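Local coordinates for octenoyl-CoA reductase/carboxylase (Streptomyces sp., PDB 4A0S), which probably catalyses the NADPH-dependent reductive carboxylation of 2-octenoyl-CoA, which supplies an extender unit for polyketide biosynthesis, at residues L60-A71 against C117-V128; H136-E146 against V179-P188. All blocks are in the same frame, centred on the assembly; numbering follows the deposited sequence. Where two conformers were deposited one is given.

In the fold
Contacts 1 and 2 are neighbouring patches of one mixed beta-sheet in the GroES-like, alcohol-dehydrogenase-type domain, their centres about 9 Å apart. They come in series along the chain, contact 1 closing before contact 2 opens. Strands 117-124 and 136-139 follow one another and pair antiparallel, while strand 64-73 also pairs with strand 176-180. The seam is direct: Val65 N lies 2.7 Å from Val179 O, and Cys117 O lies 2.8 Å from Val139 N, both probable hydrogen bonds. Contact 1 lies away from the nucleotide and acyl-CoA sites, whereas contact 2 reaches the octanoyl-CoA pocket; both touch the second subunit.

Contact 1: L60-A71 against C117-V128; sequences LAPDEVLVAVMA and CSGVVVRTGIGV
The Leu66 carbonyl is gripped by two donors: Val122 N comes in nearly along the C=O axis at 2.8 Å, while Arg123 N lies in the carbonyl plane, on a lone pair, at 3.3 Å. The Arg123 guanidinium folds back, with Val122 O in its own plane, 2.8 Å from NH1; Ile16 O and Ala19 O also hold this group. Ser118 O likewise takes two donors, Met70 N in the carbonyl plane and Ala71 N tilted 33° from it. Each pair of donors marks a classic beta bulge, so the antiparallel register slips twice between strands 64-71 and 117-124, within the mixed sheet of the GroES-like domain.

On one face of the sheet, Val65 CG1 meets Val121 CG1 and Val65 CG2 meets Val128 CG1, both at 3.6 Å. Val65 divides its methyls this way because CG1 is anti to the backbone N (chi1 175°). On the face of Leu66 and Ala68, Val122 spreads its branches, CG2 against Leu66 CG and CG1 against Ala68 CB. Nearby, Gly119 CA makes a CA-H...O approach to Ala68 O at 3.3 Å.

At the turn end, Gly127 N bonds Pro62 O at 2.7 Å, and Gly125 N bonds Glu64 O at the same length with an N-H...O angle of 158°. Here Ile126 O bonds Trp102 of the second subunit. Part of the backbone polarity is thus met across this pair, while Val65 and Val67 bond strand 176-180 on the other edge and Glu64 pairs with Arg105. The chemistry implies a hydrocarbon-faced sheet held together by backbone hydrogen bonds.

Contact 2: H136-E146 against V179-P188; sequences HVIVHPAHVDE and VRASQLLPKP. With CO8 (octanoyl-coenzyme A), chain E.
Val139 and Val179 reach toward each other tip to tip, CG1 to CG1 at 3.5 Å, at the apolar centre of this contact. Leu184 closes the same cluster with one methyl: its CD2 touches both Val137 CG2 and Val139 CG2. On the other face of the sheet, Ile138 CG1 packs against Leu185 CB at 3.8 Å.

Gln183 starts the polar shell. Its extended chain presents NE2 to His140 O at 3.0 Å, with that oxygen in the amide plane, while OE1 accepts the N-H of Arg180; both ends of the amide are therefore held and its rotation is fixed. Gln183 CA sits over one face of the His140 ring in a CH-pi contact, and Gln183 O takes the backbone N-H of His140. Farther out, the Arg180 guanidinium lies flat on the His143 ring, centres 4.3 Å apart and planes at 20°. Its NH1 also makes a weak bond, 2.7 Å long, to Val144 O. A water ties Ala142 O and Val144 N to Ser182 OG.

Ala142 CA approaches octanoyl-CoA C8' at 3.5 Å, so Pro141 and Ala142 line the end of the acyl tail. Asp145 forms salt bridges with Arg129 and Arg130 of the second subunit. Helix 365-376 covers Ile138 and Leu185 and gives His365 to His140 NE2, while strands 64-73 and 117-124 back the valine cluster.

Contact 1: L60-A71 against C117-V128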
loop_
_atom_site.group_PDB
_atom_site.type_symbol
_atom_site.label_atom_id
_atom_site.label_comp_id
_atom_site.label_asym_id
_atom_site.label_seq_id
_atom_site.Cartn_x
_atom_site.Cartn_y
_atom_site.Cartn_z
ATOM N N LEU A 60 24.042 -15.746 28.559
ATOM C CA LEU A 60 23.509 -15.606 27.220
ATOM C C LEU A 60 22.241 -16.446 27.038
ATOM O O LEU A 60 22.219 -17.626 27.344
ATOM C CB LEU A 60 24.581 -16.063 26.245
ATOM C CG LEU A 60 24.663 -15.410 24.881
ATOM C CD1 LEU A 60 24.797 -13.880 25.010
ATOM C CD2 LEU A 60 25.841 -16.040 24.196
ATOM N N ALA A 61 21.182 -15.824 26.550
ATOM C CA ALA A 61 19.933 -16.528 26.248
ATOM C C ALA A 61 20.150 -17.348 24.995
ATOM O O ALA A 61 21.096 -17.100 24.266
ATOM C CB ALA A 61 18.802 -15.524 26.038
ATOM N N PRO A 62 19.268 -18.322 24.723
ATOM C CA PRO A 62 19.582 -19.191 23.587
ATOM C C PRO A 62 19.491 -18.509 22.224
ATOM O O PRO A 62 20.073 -19.000 21.253
ATOM C CB PRO A 62 18.545 -20.315 23.690
ATOM C CG PRO A 62 17.458 -19.753 24.554
ATOM C CD PRO A 62 18.112 -18.804 25.492
ATOM N N ASP A 63 18.782 -17.389 22.153
ATOM C CA ASP A 63 18.580 -16.709 20.882
ATOM C C ASP A 63 19.515 -15.496 20.827
ATOM O O ASP A 63 19.398 -14.648 19.950
ATOM C CB ASP A 63 17.140 -16.244 20.771
ATOM C CG ASP A 63 16.785 -15.213 21.828
ATOM O OD1 ASP A 63 17.374 -15.251 22.942
ATOM O OD2 ASP A 63 15.929 -14.342 21.549
ATOM N N GLU A 64 20.451 -15.434 21.762
ATOM C CA GLU A 64 21.311 -14.265 21.858
ATOM C C GLU A 64 22.725 -14.532 21.419
ATOM O O GLU A 64 23.171 -15.670 21.369
ATOM C CB GLU A 64 21.331 -13.742 23.278
ATOM C CG GLU A 64 20.139 -12.889 23.619
ATOM C CD GLU A 64 20.050 -12.617 25.105
ATOM O OE1 GLU A 64 20.952 -13.044 25.856
ATOM O OE2 GLU A 64 19.068 -11.984 25.541
ATOM N N VAL A 65 23.439 -13.447 21.148
ATOM C CA VAL A 65 24.805 -13.525 20.705
ATOM C C VAL A 65 25.595 -12.544 21.533
ATOM O O VAL A 65 25.128 -11.445 21.809
ATOM C CB VAL A 65 24.910 -13.168 19.211
ATOM C CG1 VAL A 65 26.326 -13.136 18.783
ATOM C CG2 VAL A 65 24.132 -14.197 18.366
ATOM N N LEU A 66 26.769 -12.982 21.979
ATOM C CA LEU A 66 27.637 -12.098 22.712
ATOM C C LEU A 66 28.574 -11.558 21.679
ATOM O O LEU A 66 29.237 -12.318 20.991
ATOM C CB LEU A 66 28.395 -12.851 23.784
ATOM C CG LEU A 66 29.322 -11.994 24.636
ATOM C CD1 LEU A 66 28.547 -10.944 25.466
ATOM C CD2 LEU A 66 30.064 -12.972 25.522
ATOM N N VAL A 67 28.618 -10.242 21.576
ATOM C CA VAL A 67 29.454 -9.574 20.603
ATOM C C VAL A 67 30.569 -8.892 21.373
ATOM O O VAL A 67 30.286 -8.229 22.362
ATOM C CB VAL A 67 28.635 -8.494 19.849
ATOM C CG1 VAL A 67 29.519 -7.655 18.927
ATOM C CG2 VAL A 67 27.508 -9.146 19.078
ATOM N N ALA A 68 31.821 -9.099 20.943
ATOM C CA ALA A 68 32.938 -8.274 21.404
ATOM C C ALA A 68 32.777 -7.004 20.603
ATOM O O ALA A 68 32.990 -7.001 19.400
ATOM C CB ALA A 68 34.291 -8.930 21.094
ATOM N N VAL A 69 32.365 -5.936 21.270
ATOM C CA VAL A 69 32.024 -4.706 20.588
ATOM C C VAL A 69 33.284 -3.924 20.229
ATOM O O VAL A 69 34.049 -3.513 21.104
ATOM C CB VAL A 69 31.108 -3.832 21.443
ATOM C CG1 VAL A 69 30.768 -2.546 20.704
ATOM C CG2 VAL A 69 29.841 -4.589 21.812
ATOM N N MET A 70 33.470 -3.690 18.942
ATOM C CA MET A 70 34.658 -2.998 18.483
ATOM C C MET A 70 34.476 -1.502 18.554
ATOM O O MET A 70 35.363 -0.783 18.998
ATOM C CB MET A 70 35.004 -3.463 17.077
ATOM C CG MET A 70 35.539 -4.892 17.080
ATOM S SD MET A 70 37.073 -5.046 18.027
ATOM C CE MET A 70 38.192 -4.252 16.898
ATOM N N ALA A 71 33.294 -1.053 18.149
ATOM C CA ALA A 71 32.949 0.342 18.155
ATOM C C ALA A 71 31.438 0.442 18.288
ATOM O O ALA A 71 30.704 -0.488 17.924
ATOM C CB ALA A 71 33.416 1.002 16.869
ATOM N N CYS A 117 26.308 -0.905 17.239
ATOM C CA CYS A 117 27.693 -1.233 17.382
ATOM C C CYS A 117 28.110 -2.040 16.202
ATOM O O CYS A 117 27.269 -2.512 15.432
ATOM C CB CYS A 117 27.968 -1.999 18.679
ATOM S SG CYS A 117 27.780 -3.750 18.594
ATOM N N SER A 118 29.424 -2.154 16.044
ATOM C CA SER A 118 29.986 -3.149 15.161
ATOM C C SER A 118 30.916 -3.962 16.027
ATOM O O SER A 118 31.399 -3.496 17.072
ATOM C CB SER A 118 30.754 -2.503 14.023
ATOM O OG SER A 118 31.811 -1.721 14.550
ATOM N N GLY A 119 31.156 -5.189 15.618
ATOM C CA GLY A 119 32.059 -5.987 16.377
ATOM C C GLY A 119 32.156 -7.406 15.916
ATOM O O GLY A 119 31.898 -7.735 14.769
ATOM N N VAL A 120 32.559 -8.245 16.846
ATOM C CA VAL A 120 32.863 -9.605 16.533
ATOM C C VAL A 120 32.047 -10.527 17.419
ATOM O O VAL A 120 31.998 -10.358 18.635
ATOM C CB VAL A 120 34.357 -9.882 16.741
ATOM C CG1 VAL A 120 34.661 -11.291 16.360
ATOM C CG2 VAL A 120 35.196 -8.896 15.935
ATOM N N VAL A 121 31.407 -11.504 16.790
ATOM C CA VAL A 121 30.685 -12.514 17.520
ATOM C C VAL A 121 31.690 -13.302 18.334
ATOM O O VAL A 121 32.730 -13.715 17.816
ATOM C CB VAL A 121 29.929 -13.444 16.560
ATOM C CG1 VAL A 121 29.246 -14.543 17.323
ATOM C CG2 VAL A 121 28.926 -12.638 15.729
ATOM N N VAL A 122 31.409 -13.483 19.613
ATOM C CA VAL A 122 32.289 -14.315 20.430
ATOM C C VAL A 122 31.565 -15.546 20.986
ATOM O O VAL A 122 32.179 -16.590 21.206
ATOM C CB VAL A 122 33.023 -13.494 21.516
ATOM C CG1 VAL A 122 33.997 -12.527 20.866
ATOM C CG2 VAL A 122 32.039 -12.733 22.384
ATOM N N ARG A 123 30.258 -15.435 21.188
ATOM C CA ARG A 123 29.455 -16.577 21.616
ATOM C C ARG A 123 28.072 -16.464 21.023
ATOM O O ARG A 123 27.576 -15.370 20.808
ATOM C CB ARG A 123 29.331 -16.635 23.144
ATOM C CG ARG A 123 30.640 -16.920 23.888
ATOM C CD ARG A 123 31.067 -18.370 23.721
ATOM N NE ARG A 123 32.203 -18.690 24.588
ATOM C CZ ARG A 123 33.468 -18.345 24.352
ATOM N NH1 ARG A 123 33.815 -17.634 23.273
ATOM N NH2 ARG A 123 34.393 -18.696 25.223
ATOM N N THR A 124 27.449 -17.605 20.774
ATOM C CA THR A 124 26.071 -17.627 20.328
ATOM C C THR A 124 25.316 -18.598 21.199
ATOM O O THR A 124 25.860 -19.653 21.593
ATOM C CB THR A 124 25.950 -18.112 18.869
ATOM O OG1 THR A 124 26.345 -19.490 18.788
ATOM C CG2 THR A 124 26.821 -17.287 17.937
ATOM N N GLY A 125 24.068 -18.259 21.493
ATOM C CA GLY A 125 23.185 -19.155 22.214
ATOM C C GLY A 125 22.892 -20.380 21.362
ATOM O O GLY A 125 23.086 -20.356 20.137
ATOM N N ILE A 126 22.392 -21.441 21.996
ATOM C CA ILE A 126 22.186 -22.715 21.308
ATOM C C ILE A 126 21.090 -22.631 20.261
ATOM O O ILE A 126 20.942 -23.523 19.419
ATOM C CB ILE A 126 21.877 -23.853 22.285
ATOM C CG1 ILE A 126 20.615 -23.533 23.114
ATOM C CG2 ILE A 126 23.118 -24.096 23.160
ATOM C CD1 ILE A 126 19.938 -24.777 23.721
ATOM N N GLY A 127 20.298 -21.568 20.344
ATOM C CA GLY A 127 19.231 -21.338 19.377
ATOM C C GLY A 127 19.610 -20.371 18.280
ATOM O O GLY A 127 18.773 -20.002 17.457
ATOM N N VAL A 128 20.868 -19.947 18.254
ATOM C CA VAL A 128 21.285 -18.987 17.239
ATOM C C VAL A 128 21.751 -19.743 16.006
ATOM O O VAL A 128 22.509 -20.708 16.105
ATOM C CB VAL A 128 22.382 -18.044 17.772
ATOM C CG1 VAL A 128 22.943 -17.154 16.653
ATOM C CG2 VAL A 128 21.820 -17.211 18.890
#

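Contact 2: H136-E146 against V179-P188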
loop_
_atom_site.group_PDB
_atom_site.type_symbol
_atom_site.label_atom_id
_atom_site.label_comp_id
_atom_site.label_asym_id
_atom_site.label_seq_id
_atom_site.Cartn_x
_atom_site.Cartn_y
_atom_site.Cartn_z
ATOM N N HIS A 136 32.106 -10.866 11.723
ATOM C CA HIS A 136 32.057 -9.422 11.827
ATOM C C HIS A 136 30.628 -8.984 11.626
ATOM O O HIS A 136 30.001 -9.296 10.608
ATOM C CB HIS A 136 32.962 -8.787 10.784
ATOM C CG HIS A 136 34.417 -8.892 11.120
ATOM N ND1 HIS A 136 35.375 -8.109 10.514
ATOM C CD2 HIS A 136 35.072 -9.650 12.034
ATOM C CE1 HIS A 136 36.562 -8.407 11.013
ATOM N NE2 HIS A 136 36.405 -9.333 11.943
ATOM N N VAL A 137 30.110 -8.283 12.616
ATOM C CA VAL A 137 28.717 -7.894 12.618
ATOM C C VAL A 137 28.532 -6.431 12.942
ATOM O O VAL A 137 29.391 -5.779 13.529
ATOM C CB VAL A 137 27.901 -8.706 13.652
ATOM C CG1 VAL A 137 27.906 -10.196 13.291
ATOM C CG2 VAL A 137 28.439 -8.484 15.055
ATOM N N ILE A 138 27.392 -5.916 12.533
ATOM C CA ILE A 138 26.893 -4.725 13.139
ATOM C C ILE A 138 25.689 -5.193 13.908
ATOM O O ILE A 138 25.120 -6.245 13.609
ATOM C CB ILE A 138 26.550 -3.655 12.126
ATOM C CG1 ILE A 138 25.678 -4.250 11.017
ATOM C CG2 ILE A 138 27.841 -3.038 11.596
ATOM C CD1 ILE A 138 24.978 -3.221 10.147
ATOM N N VAL A 139 25.349 -4.447 14.938
ATOM C CA VAL A 139 24.162 -4.717 15.689
ATOM C C VAL A 139 23.304 -3.497 15.478
ATOM O O VAL A 139 23.792 -2.361 15.603
ATOM C CB VAL A 139 24.456 -4.894 17.176
ATOM C CG1 VAL A 139 23.150 -4.955 17.965
ATOM C CG2 VAL A 139 25.333 -6.125 17.405
ATOM N N HIS A 140 22.044 -3.733 15.128
ATOM C CA HIS A 140 21.046 -2.676 15.115
ATOM C C HIS A 140 20.140 -2.837 16.337
ATOM O O HIS A 140 20.141 -3.881 16.971
ATOM C CB HIS A 140 20.263 -2.656 13.797
ATOM C CG HIS A 140 19.387 -3.848 13.592
ATOM N ND1 HIS A 140 18.169 -3.989 14.217
ATOM C CD2 HIS A 140 19.541 -4.942 12.813
ATOM C CE1 HIS A 140 17.610 -5.125 13.839
ATOM N NE2 HIS A 140 18.429 -5.729 12.996
ATOM N N PRO A 141 19.391 -1.780 16.682
ATOM C CA PRO A 141 18.774 -1.707 18.007
ATOM C C PRO A 141 17.446 -2.441 18.208
ATOM O O PRO A 141 16.961 -2.483 19.332
ATOM C CB PRO A 141 18.544 -0.201 18.200
ATOM C CG PRO A 141 18.378 0.316 16.800
ATOM C CD PRO A 141 19.413 -0.471 16.021
ATOM N N ALA A 142 16.858 -2.972 17.138
ATOM C CA ALA A 142 15.541 -3.604 17.235
ATOM C C ALA A 142 15.608 -4.931 17.973
ATOM O O ALA A 142 15.884 -5.977 17.388
ATOM C CB ALA A 142 14.893 -3.750 15.855
ATOM N N HIS A 143 15.341 -4.862 19.270
ATOM C CA HIS A 143 15.391 -6.018 20.161
ATOM C C HIS A 143 13.955 -6.478 20.274
ATOM O O HIS A 143 13.150 -5.882 20.987
ATOM C CB HIS A 143 15.960 -5.555 21.497
ATOM C CG HIS A 143 16.122 -6.636 22.518
ATOM N ND1 HIS A 143 15.097 -7.020 23.356
ATOM C CD2 HIS A 143 17.210 -7.337 22.909
ATOM C CE1 HIS A 143 15.539 -7.944 24.191
ATOM N NE2 HIS A 143 16.818 -8.151 23.944
ATOM N N VAL A 144 13.606 -7.498 19.510
ATOM C CA VAL A 144 12.194 -7.795 19.323
ATOM C C VAL A 144 11.899 -9.241 19.694
ATOM O O VAL A 144 12.810 -10.074 19.739
ATOM C CB VAL A 144 11.720 -7.483 17.881
ATOM C CG1 VAL A 144 12.139 -6.053 17.478
ATOM C CG2 VAL A 144 12.279 -8.488 16.893
ATOM N N ASP A 145 10.623 -9.520 19.928
ATOM C CA ASP A 145 10.174 -10.840 20.334
ATOM C C ASP A 145 9.602 -11.526 19.110
ATOM O O ASP A 145 8.535 -11.197 18.643
ATOM C CB ASP A 145 9.125 -10.724 21.443
ATOM C CG ASP A 145 8.760 -12.060 22.044
ATOM O OD1 ASP A 145 8.868 -13.099 21.361
ATOM O OD2 ASP A 145 8.364 -12.074 23.226
ATOM N N GLU A 146 10.345 -12.492 18.613
ATOM C CA GLU A 146 10.015 -13.148 17.355
ATOM C C GLU A 146 8.860 -14.149 17.488
ATOM O O GLU A 146 8.363 -14.688 16.484
ATOM C CB GLU A 146 11.260 -13.817 16.787
ATOM C CG GLU A 146 12.402 -12.852 16.480
ATOM C CD GLU A 146 13.206 -12.469 17.709
ATOM O OE1 GLU A 146 12.817 -12.835 18.836
ATOM O OE2 GLU A 146 14.238 -11.794 17.549
ATOM N N VAL A 179 23.068 -9.358 22.403
ATOM C CA VAL A 179 22.063 -8.997 21.429
ATOM C C VAL A 179 21.273 -10.216 21.046
ATOM O O VAL A 179 21.775 -11.325 21.112
ATOM C CB VAL A 179 22.701 -8.382 20.162
ATOM C CG1 VAL A 179 23.685 -7.289 20.544
ATOM C CG2 VAL A 179 23.430 -9.442 19.309
ATOM N N ARG A 180 20.034 -10.008 20.628
ATOM C CA ARG A 180 19.302 -11.084 19.997
ATOM C C ARG A 180 19.875 -11.279 18.597
ATOM O O ARG A 180 20.305 -10.329 17.959
ATOM C CB ARG A 180 17.811 -10.779 19.943
ATOM C CG ARG A 180 17.208 -10.637 21.321
ATOM C CD ARG A 180 15.705 -10.868 21.296
ATOM N NE ARG A 180 15.261 -11.274 22.633
ATOM C CZ ARG A 180 14.030 -11.101 23.103
ATOM N NH1 ARG A 180 13.106 -10.536 22.343
ATOM N NH2 ARG A 180 13.706 -11.499 24.321
ATOM N N ALA A 181 19.882 -12.523 18.142
ATOM C CA ALA A 181 20.450 -12.847 16.852
ATOM C C ALA A 181 19.783 -12.022 15.742
ATOM O O ALA A 181 20.397 -11.740 14.719
ATOM C CB ALA A 181 20.320 -14.318 16.592
ATOM N N SER A 182 18.538 -11.622 15.962
ATOM C CA SER A 182 17.812 -10.845 14.962
ATOM C C SER A 182 18.156 -9.360 15.015
ATOM O O SER A 182 17.498 -8.542 14.354
ATOM C CB SER A 182 16.309 -11.035 15.126
ATOM O OG SER A 182 15.923 -10.642 16.425
ATOM N N GLN A 183 19.187 -9.023 15.795
ATOM C CA GLN A 183 19.769 -7.682 15.771
ATOM C C GLN A 183 21.020 -7.637 14.911
ATOM O O GLN A 183 21.568 -6.564 14.668
ATOM C CB GLN A 183 20.149 -7.231 17.179
ATOM C CG GLN A 183 18.986 -7.059 18.123
ATOM C CD GLN A 183 19.478 -6.644 19.487
ATOM O OE1 GLN A 183 19.435 -7.417 20.436
ATOM N NE2 GLN A 183 20.011 -5.428 19.573
ATOM N N LEU A 184 21.464 -8.811 14.467
ATOM C CA LEU A 184 22.748 -8.952 13.787
ATOM C C LEU A 184 22.668 -8.883 12.283
ATOM O O LEU A 184 21.812 -9.536 11.663
ATOM C CB LEU A 184 23.395 -10.284 14.163
ATOM C CG LEU A 184 23.881 -10.371 15.604
ATOM C CD1 LEU A 184 24.409 -11.741 15.867
ATOM C CD2 LEU A 184 24.984 -9.347 15.852
ATOM N N LEU A 185 23.605 -8.133 11.706
ATOM C CA LEU A 185 23.819 -8.122 10.274
ATOM C C LEU A 185 25.316 -8.195 10.021
ATOM O O LEU A 185 26.100 -7.760 10.863
ATOM C CB LEU A 185 23.243 -6.856 9.655
ATOM C CG LEU A 185 21.722 -6.732 9.717
ATOM C CD1 LEU A 185 21.283 -5.326 9.288
ATOM C CD2 LEU A 185 21.061 -7.862 8.892
ATOM N N PRO A 186 25.711 -8.742 8.866
ATOM C CA PRO A 186 27.136 -8.714 8.561
ATOM C C PRO A 186 27.615 -7.282 8.434
ATOM O O PRO A 186 26.976 -6.444 7.777
ATOM C CB PRO A 186 27.239 -9.439 7.216
ATOM C CG PRO A 186 25.884 -9.439 6.645
ATOM C CD PRO A 186 24.922 -9.411 7.805
ATOM N N LYS A 187 28.706 -6.994 9.114
ATOM C CA LYS A 187 29.331 -5.693 9.012
ATOM C C LYS A 187 29.764 -5.459 7.572
ATOM O O LYS A 187 30.362 -6.339 6.958
ATOM C CB LYS A 187 30.548 -5.647 9.926
ATOM C CG LYS A 187 31.392 -4.402 9.770
ATOM C CD LYS A 187 32.695 -4.597 10.497
ATOM C CE LYS A 187 33.771 -3.655 9.958
ATOM N NZ LYS A 187 34.212 -4.035 8.572
ATOM N N PRO A 188 29.452 -4.268 7.025
ATOM C CA PRO A 188 29.951 -3.891 5.712
ATOM C C PRO A 188 31.473 -4.013 5.722
ATOM O O PRO A 188 32.144 -3.350 6.513
ATOM C CB PRO A 188 29.535 -2.432 5.599
ATOM C CG PRO A 188 28.297 -2.359 6.393
ATOM C CD PRO A 188 28.558 -3.241 7.582
HETATM N N1A CO8 E . 11.183 7.853 37.571
HETATM C C2A CO8 E . 10.758 6.589 37.601
HETATM N N3A CO8 E . 9.707 6.199 36.888
HETATM C C4A CO8 E . 9.056 7.095 36.114
HETATM C C5A CO8 E . 9.468 8.421 36.050
HETATM C C6A CO8 E . 10.571 8.795 36.813
HETATM N N6A CO8 E . 11.012 10.056 36.780
HETATM N N7A CO8 E . 8.656 9.067 35.214
HETATM C C8A CO8 E . 7.759 8.185 34.767
HETATM N N9A CO8 E . 8.002 6.984 35.317
HETATM C C1B CO8 E . 7.267 5.705 35.119
HETATM C C2B CO8 E . 5.941 5.704 35.886
HETATM O O2B CO8 E . 5.700 4.396 36.452
HETATM C C3B CO8 E . 4.950 6.008 34.765
HETATM O O3B CO8 E . 3.664 5.495 35.078
HETATM P P3B CO8 E . 2.578 6.583 35.587
HETATM O O7A CO8 E . 1.982 6.004 36.988
HETATM O O8A CO8 E . 3.351 7.949 36.085
HETATM O O9A CO8 E . 1.565 6.884 34.556
HETATM C C4B CO8 E . 5.550 5.284 33.564
HETATM O O4B CO8 E . 6.962 5.491 33.704
HETATM C C5B CO8 E . 5.208 5.982 32.242
HETATM O O5B CO8 E . 5.912 5.332 31.163
HETATM P P1A CO8 E . 5.417 3.855 30.645
HETATM O O1A CO8 E . 6.444 3.445 29.411
HETATM O O2A CO8 E . 5.452 2.785 31.692
HETATM O O3A CO8 E . 3.859 4.051 30.152
HETATM P P2A CO8 E . 3.285 4.450 28.668
HETATM O O4A CO8 E . 2.028 5.405 28.906
HETATM O O5A CO8 E . 2.945 3.273 27.802
HETATM O O6A CO8 E . 4.413 5.405 27.971
HETATM C CBP CO8 E . 5.905 6.207 26.188
HETATM C CCP CO8 E . 4.723 5.284 26.569
HETATM C CDP CO8 E . 5.365 7.646 26.256
HETATM C CEP CO8 E . 6.285 5.893 24.741
HETATM C CAP CO8 E . 7.102 5.972 27.170
HETATM O OAP CO8 E . 7.463 4.560 27.317
HETATM C C9P CO8 E . 8.362 6.826 26.858
HETATM O O9P CO8 E . 8.356 8.033 27.133
HETATM N N8P CO8 E . 9.425 6.179 26.328
HETATM C C7P CO8 E . 10.728 6.859 26.064
HETATM C C6P CO8 E . 10.986 7.244 24.580
HETATM C C5P CO8 E . 11.627 8.652 24.536
HETATM O O5P CO8 E . 11.004 9.620 24.963
HETATM N N4P CO8 E . 12.900 8.813 24.181
HETATM C C3P CO8 E . 13.813 7.906 23.495
HETATM C C2P CO8 E . 13.971 8.613 22.140
HETATM S S1P CO8 E . 13.468 7.537 20.745
HETATM C "C1'" CO8 E . 15.049 7.098 20.198
HETATM O "O1'" CO8 E . 16.048 7.824 20.356
HETATM C "C2'" CO8 E . 15.099 5.858 19.598
HETATM C "C3'" CO8 E . 16.252 5.319 19.075
HETATM C "C4'" CO8 E . 16.196 4.067 18.450
HETATM C "C5'" CO8 E . 14.958 3.232 18.738
HETATM C "C6'" CO8 E . 15.238 1.866 18.074
HETATM C "C7'" CO8 E . 13.980 1.045 18.076
HETATM C "C8'" CO8 E . 14.331 -0.347 17.540
HETATM O O HOH W 1 34.559 -6.742 8.323
HETATM O O HOH W 2 15.259 -6.994 15.114
HETATM O O HOH W 3 15.775 -8.553 18.183
HETATM O O HOH W 4 10.365 -10.648 24.890
HETATM O O HOH W 5 16.994 -13.688 17.369
#